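Local structure of TT1696 protein (Thermus thermophilus, 1UFB) at residues A[71-85]-A[108-122]. The protein is of unknown function but belongs to the HEPN domain family and may bind DNA. Residues are numbered along the deposited sequence; the frame is centred on the assembly and turned at random.
Sequences VPEDLVEAAKVLDKY and EAEEALDLAQKILAF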
loop_
_atom_site.group_PDB
_atom_site.type_symbol
_atom_site.label_atom_id
_atom_site.label_comp_id
_atom_site.label_asym_id
_atom_site.label_seq_id
_atom_site.Cartn_x
_atom_site.Cartn_y
_atom_site.Cartn_z
ATOM N N VAL A 71 16.106 20.673 -8.320
ATOM C CA VAL A 71 14.730 20.312 -8.041
ATOM C C VAL A 71 13.827 21.518 -8.149
ATOM O O VAL A 71 13.890 22.403 -7.298
ATOM C CB VAL A 71 14.613 19.744 -6.595
ATOM C CG1 VAL A 71 13.167 19.512 -6.239
ATOM C CG2 VAL A 71 15.453 18.495 -6.475
ATOM N N PRO A 72 12.941 21.553 -9.159
ATOM C CA PRO A 72 12.083 22.733 -9.245
ATOM C C PRO A 72 11.174 22.816 -8.036
ATOM O O PRO A 72 10.833 21.770 -7.439
ATOM C CB PRO A 72 11.299 22.526 -10.540
ATOM C CG PRO A 72 12.164 21.599 -11.347
ATOM C CD PRO A 72 12.725 20.648 -10.302
ATOM N N GLU A 73 10.775 24.039 -7.693
ATOM C CA GLU A 73 9.887 24.275 -6.558
ATOM C C GLU A 73 8.536 23.566 -6.678
ATOM O O GLU A 73 7.910 23.218 -5.642
ATOM C CB GLU A 73 9.620 25.767 -6.395
ATOM C CG GLU A 73 8.654 26.092 -5.261
ATOM C CD GLU A 73 9.227 25.780 -3.860
ATOM O OE1 GLU A 73 10.453 25.465 -3.709
ATOM O OE2 GLU A 73 8.429 25.858 -2.898
ATOM N N ASP A 74 8.049 23.418 -7.925
ATOM C CA ASP A 74 6.768 22.756 -8.120
ATOM C C ASP A 74 6.840 21.279 -7.698
ATOM O O ASP A 74 5.816 20.725 -7.291
ATOM C CB ASP A 74 6.223 22.973 -9.555
ATOM C CG ASP A 74 6.883 22.104 -10.635
ATOM O OD1 ASP A 74 8.028 21.596 -10.510
ATOM O OD2 ASP A 74 6.204 21.962 -11.680
ATOM N N LEU A 75 8.030 20.667 -7.728
ATOM C CA LEU A 75 8.125 19.289 -7.267
ATOM C C LEU A 75 8.018 19.209 -5.724
ATOM O O LEU A 75 7.559 18.195 -5.146
ATOM C CB LEU A 75 9.429 18.657 -7.749
ATOM C CG LEU A 75 9.545 18.490 -9.282
ATOM C CD1 LEU A 75 10.753 17.611 -9.597
ATOM C CD2 LEU A 75 8.263 17.900 -9.878
ATOM N N VAL A 76 8.491 20.267 -5.045
ATOM C CA VAL A 76 8.429 20.311 -3.585
ATOM C C VAL A 76 6.950 20.417 -3.209
ATOM O O VAL A 76 6.468 19.744 -2.297
ATOM C CB VAL A 76 9.234 21.558 -3.012
ATOM C CG1 VAL A 76 9.097 21.623 -1.515
ATOM C CG2 VAL A 76 10.708 21.446 -3.368
ATOM N N GLU A 77 6.203 21.243 -3.933
ATOM C CA GLU A 77 4.785 21.348 -3.601
ATOM C C GLU A 77 4.082 20.026 -3.921
ATOM O O GLU A 77 3.241 19.603 -3.144
ATOM C CB GLU A 77 4.130 22.547 -4.306
ATOM C CG GLU A 77 4.645 23.923 -3.681
ATOM C CD GLU A 77 4.661 23.966 -2.079
ATOM O OE1 GLU A 77 3.572 23.931 -1.405
ATOM O OE2 GLU A 77 5.791 24.024 -1.481
ATOM N N ALA A 78 4.426 19.376 -5.041
ATOM C CA ALA A 78 3.807 18.075 -5.350
ATOM C C ALA A 78 4.114 17.065 -4.196
ATOM O O ALA A 78 3.262 16.238 -3.817
ATOM C CB ALA A 78 4.390 17.505 -6.676
ATOM N N ALA A 79 5.375 17.076 -3.735
ATOM C CA ALA A 79 5.816 16.179 -2.664
ATOM C C ALA A 79 4.933 16.378 -1.426
ATOM O O ALA A 79 4.471 15.438 -0.844
ATOM C CB ALA A 79 7.286 16.466 -2.279
ATOM N N LYS A 80 4.678 17.616 -1.028
ATOM C CA LYS A 80 3.876 17.840 0.157
ATOM C C LYS A 80 2.485 17.276 0.019
ATOM O O LYS A 80 1.916 16.815 0.982
ATOM C CB LYS A 80 3.718 19.349 0.459
ATOM C CG LYS A 80 4.990 20.113 0.690
ATOM C CD LYS A 80 4.671 21.614 1.013
ATOM C CE LYS A 80 5.977 22.395 1.199
ATOM N NZ LYS A 80 6.989 21.819 0.247
ATOM N N VAL A 81 1.921 17.370 -1.173
ATOM C CA VAL A 81 0.581 16.820 -1.389
ATOM C C VAL A 81 0.647 15.256 -1.339
ATOM O O VAL A 81 -0.095 14.601 -0.623
ATOM C CB VAL A 81 0.078 17.259 -2.722
ATOM C CG1 VAL A 81 -1.323 16.590 -3.052
ATOM C CG2 VAL A 81 -0.016 18.851 -2.713
ATOM N N LEU A 82 1.561 14.676 -2.083
ATOM C CA LEU A 82 1.633 13.205 -2.118
ATOM C C LEU A 82 1.950 12.598 -0.773
ATOM O O LEU A 82 1.520 11.482 -0.459
ATOM C CB LEU A 82 2.679 12.803 -3.164
ATOM C CG LEU A 82 2.276 13.084 -4.631
ATOM C CD1 LEU A 82 3.503 12.870 -5.548
ATOM C CD2 LEU A 82 1.131 12.106 -5.060
ATOM N N ASP A 83 2.645 13.348 0.069
ATOM C CA ASP A 83 3.092 12.809 1.350
ATOM C C ASP A 83 1.964 12.507 2.285
ATOM O O ASP A 83 2.054 11.623 3.119
ATOM C CB ASP A 83 4.151 13.740 1.998
ATOM C CG ASP A 83 5.564 13.460 1.448
ATOM O OD1 ASP A 83 5.672 12.467 0.680
ATOM O OD2 ASP A 83 6.556 14.193 1.763
ATOM N N LYS A 84 0.871 13.190 2.091
ATOM C CA LYS A 84 -0.331 12.945 2.880
ATOM C C LYS A 84 -1.093 11.727 2.387
ATOM O O LYS A 84 -2.145 11.405 2.942
ATOM C CB LYS A 84 -1.287 14.112 2.766
ATOM C CG LYS A 84 -0.631 15.420 3.139
ATOM C CD LYS A 84 -0.064 15.369 4.559
ATOM C CE LYS A 84 -0.154 16.776 5.147
ATOM N NZ LYS A 84 -1.153 17.574 4.336
ATOM N N TYR A 85 -0.601 11.049 1.349
ATOM C CA TYR A 85 -1.337 9.869 0.832
ATOM C C TYR A 85 -0.730 8.521 1.233
ATOM O O TYR A 85 -1.270 7.484 0.827
ATOM C CB TYR A 85 -1.456 9.927 -0.701
ATOM C CG TYR A 85 -2.234 11.165 -1.193
ATOM C CD1 TYR A 85 -1.951 11.754 -2.440
ATOM C CD2 TYR A 85 -3.261 11.703 -0.425
ATOM C CE1 TYR A 85 -2.687 12.875 -2.927
ATOM C CE2 TYR A 85 -4.021 12.822 -0.909
ATOM C CZ TYR A 85 -3.713 13.386 -2.161
ATOM O OH TYR A 85 -4.444 14.434 -2.709
ATOM N N GLU A 108 -9.295 14.438 -6.791
ATOM C CA GLU A 108 -8.066 14.347 -5.966
ATOM C C GLU A 108 -7.072 13.305 -6.506
ATOM O O GLU A 108 -5.845 13.521 -6.538
ATOM C CB GLU A 108 -8.386 13.855 -4.612
ATOM C CG GLU A 108 -8.672 14.888 -3.656
ATOM C CD GLU A 108 -8.708 14.228 -2.318
ATOM O OE1 GLU A 108 -9.750 13.602 -2.105
ATOM O OE2 GLU A 108 -7.683 14.301 -1.525
ATOM N N ALA A 109 -7.607 12.141 -6.832
ATOM C CA ALA A 109 -6.786 11.058 -7.362
ATOM C C ALA A 109 -6.262 11.428 -8.727
ATOM O O ALA A 109 -5.126 11.071 -9.070
ATOM C CB ALA A 109 -7.649 9.715 -7.437
ATOM N N GLU A 110 -7.055 12.127 -9.591
ATOM C CA GLU A 110 -6.417 12.499 -10.898
ATOM C C GLU A 110 -5.287 13.486 -10.678
ATOM O O GLU A 110 -4.219 13.425 -11.318
ATOM C CB GLU A 110 -7.460 13.049 -11.957
ATOM C CG GLU A 110 -8.511 11.978 -12.265
ATOM C CD GLU A 110 -9.466 12.328 -13.416
ATOM O OE1 GLU A 110 -9.310 13.425 -13.964
ATOM O OE2 GLU A 110 -10.340 11.485 -13.726
ATOM N N GLU A 111 -5.495 14.404 -9.742
ATOM C CA GLU A 111 -4.433 15.345 -9.420
ATOM C C GLU A 111 -3.220 14.544 -8.861
ATOM O O GLU A 111 -2.051 14.794 -9.223
ATOM C CB GLU A 111 -4.901 16.349 -8.367
ATOM C CG GLU A 111 -3.721 17.190 -7.883
ATOM C CD GLU A 111 -4.172 18.098 -6.777
ATOM O OE1 GLU A 111 -4.386 17.623 -5.605
ATOM O OE2 GLU A 111 -4.333 19.297 -7.134
ATOM N N ALA A 112 -3.506 13.528 -8.034
ATOM C CA ALA A 112 -2.410 12.715 -7.473
ATOM C C ALA A 112 -1.615 12.051 -8.603
ATOM O O ALA A 112 -0.366 12.040 -8.572
ATOM C CB ALA A 112 -2.990 11.695 -6.476
ATOM N N LEU A 113 -2.317 11.505 -9.607
ATOM C CA LEU A 113 -1.612 10.922 -10.769
ATOM C C LEU A 113 -0.795 11.993 -11.475
ATOM O O LEU A 113 0.327 11.747 -11.873
ATOM C CB LEU A 113 -2.583 10.304 -11.795
ATOM C CG LEU A 113 -3.272 8.991 -11.413
ATOM C CD1 LEU A 113 -4.489 8.771 -12.294
ATOM C CD2 LEU A 113 -2.342 7.856 -11.622
ATOM N N ASP A 114 -1.343 13.197 -11.603
ATOM C CA ASP A 114 -0.618 14.273 -12.269
ATOM C C ASP A 114 0.688 14.585 -11.551
ATOM O O ASP A 114 1.756 14.780 -12.192
ATOM C CB ASP A 114 -1.453 15.572 -12.273
ATOM C CG ASP A 114 -2.641 15.515 -13.231
ATOM O OD1 ASP A 114 -2.660 14.646 -14.130
ATOM O OD2 ASP A 114 -3.544 16.358 -13.076
ATOM N N LEU A 115 0.606 14.668 -10.228
ATOM C CA LEU A 115 1.785 15.004 -9.413
ATOM C C LEU A 115 2.837 13.878 -9.478
ATOM O O LEU A 115 4.042 14.134 -9.580
ATOM C CB LEU A 115 1.339 15.300 -7.945
ATOM C CG LEU A 115 0.364 16.492 -7.800
ATOM C CD1 LEU A 115 -0.050 16.679 -6.322
ATOM C CD2 LEU A 115 1.064 17.756 -8.313
ATOM N N ALA A 116 2.378 12.643 -9.426
ATOM C CA ALA A 116 3.305 11.531 -9.497
ATOM C C ALA A 116 3.961 11.487 -10.866
ATOM O O ALA A 116 5.192 11.209 -10.981
ATOM C CB ALA A 116 2.588 10.193 -9.199
ATOM N N GLN A 117 3.177 11.785 -11.906
ATOM C CA GLN A 117 3.771 11.799 -13.258
ATOM C C GLN A 117 4.874 12.862 -13.361
ATOM O O GLN A 117 5.926 12.644 -13.985
ATOM C CB GLN A 117 2.660 12.037 -14.321
ATOM C CG GLN A 117 3.213 12.270 -15.661
ATOM C CD GLN A 117 4.110 11.105 -16.118
ATOM O OE1 GLN A 117 3.864 9.932 -15.803
ATOM N NE2 GLN A 117 5.137 11.434 -16.879
ATOM N N LYS A 118 4.663 14.020 -12.747
ATOM C CA LYS A 118 5.734 15.058 -12.746
ATOM C C LYS A 118 7.007 14.531 -12.092
ATOM O O LYS A 118 8.154 14.760 -12.574
ATOM C CB LYS A 118 5.295 16.280 -11.941
ATOM C CG LYS A 118 4.172 17.053 -12.507
ATOM C CD LYS A 118 4.056 18.329 -11.690
ATOM C CE LYS A 118 2.734 19.049 -11.973
ATOM N NZ LYS A 118 2.665 20.333 -11.130
ATOM N N ILE A 119 6.828 13.797 -10.988
ATOM C CA ILE A 119 7.986 13.235 -10.293
ATOM C C ILE A 119 8.698 12.209 -11.172
ATOM O O ILE A 119 9.943 12.238 -11.307
ATOM C CB ILE A 119 7.578 12.566 -8.961
ATOM C CG1 ILE A 119 6.959 13.618 -8.009
ATOM C CG2 ILE A 119 8.804 11.864 -8.323
ATOM C CD1 ILE A 119 7.929 14.567 -7.339
ATOM N N LEU A 120 7.920 11.303 -11.767
ATOM C CA LEU A 120 8.455 10.267 -12.649
ATOM C C LEU A 120 9.211 10.887 -13.821
ATOM O O LEU A 120 10.316 10.412 -14.190
ATOM C CB LEU A 120 7.310 9.441 -13.256
ATOM C CG LEU A 120 7.301 8.033 -12.686
ATOM C CD1 LEU A 120 8.625 7.320 -13.131
ATOM C CD2 LEU A 120 7.171 8.177 -11.120
ATOM N N ALA A 121 8.634 11.939 -14.376
ATOM C CA ALA A 121 9.255 12.573 -15.600
ATOM C C ALA A 121 10.572 13.245 -15.228
ATOM O O ALA A 121 11.541 13.168 -15.965
ATOM C CB ALA A 121 8.267 13.582 -16.235
ATOM N N PHE A 122 10.597 13.887 -14.074
ATOM C CA PHE A 122 11.813 14.542 -13.541
ATOM C C PHE A 122 12.857 13.421 -13.356
ATOM O O PHE A 122 14.008 13.512 -13.816
ATOM C CB PHE A 122 11.447 15.236 -12.210
ATOM C CG PHE A 122 12.621 15.572 -11.313
ATOM C CD1 PHE A 122 13.376 16.725 -11.513
ATOM C CD2 PHE A 122 12.958 14.717 -10.246
ATOM C CE1 PHE A 122 14.457 17.017 -10.672
ATOM C CE2 PHE A 122 14.043 15.006 -9.398
ATOM C CZ PHE A 122 14.791 16.153 -9.613
HETATM O O HOH W 1 3.265 20.829 -8.043
HETATM O O HOH W 2 -4.284 15.100 -5.092
#
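Leu75 lays its CD1 methyl over one face of the Phe122 ring in a CH-pi contact, 3.5 Å from the centroid and 25° off the normal. The displacement is toward the rim on the CB side, as the 3.3 Å from Leu75 CD1 to Phe122 CG confirms. Phe122 has CG anti to its backbone N (chi1 161°), which carries the ring to Leu75 and the loop residues Val71 and Pro72, whose CG2 and CD approach CZ and CE1 obliquely.

One turn on from Leu75, Ala78 meets Leu115, two turns back from Phe122. Leu115 spreads its two methyls against helix 73-83: CD2 lies 3.7 Å from Ala78 CB, while CD1 meets Val81 CG1 at 3.5 Å. The CA atoms of Ala78 and Leu115, 5.5 Å apart, are the nearest pair in the register. Leu82 is a knob in the hole formed by Ala112, Leu115, Ala116 and Ile119, its CD1 resting on Leu115 CB and its CD2 within 3.8 Å of Ala112 O.

Polar links fringe this apolar seam. Lys118, extended beyond CG, reaches Asp74 in a long salt bridge (NZ to OD2, 3.9 Å), and a water accepting from NZ donates to Asp74 O. At the other end the Tyr85 ring lies obliquely to Ala112 CB. A second water, in the ring plane, accepts from Tyr85 OH (2.5 Å) and donates to Glu108 O and Glu111 OE1, joining the helices. Glu108 OE1 is hydrogen-bonded to Thr105 N.

The axes of 73-83 and 108-122 approach to 9.6 Å with 132° between their directions, an oblique, broadly antiparallel crossing. Within the HEPN helical bundle, Leu82 and Tyr85 also touch helix 27-48, Ala79 and Ile119 meet helix 58-63, and Leu113 contacts helix 4-24.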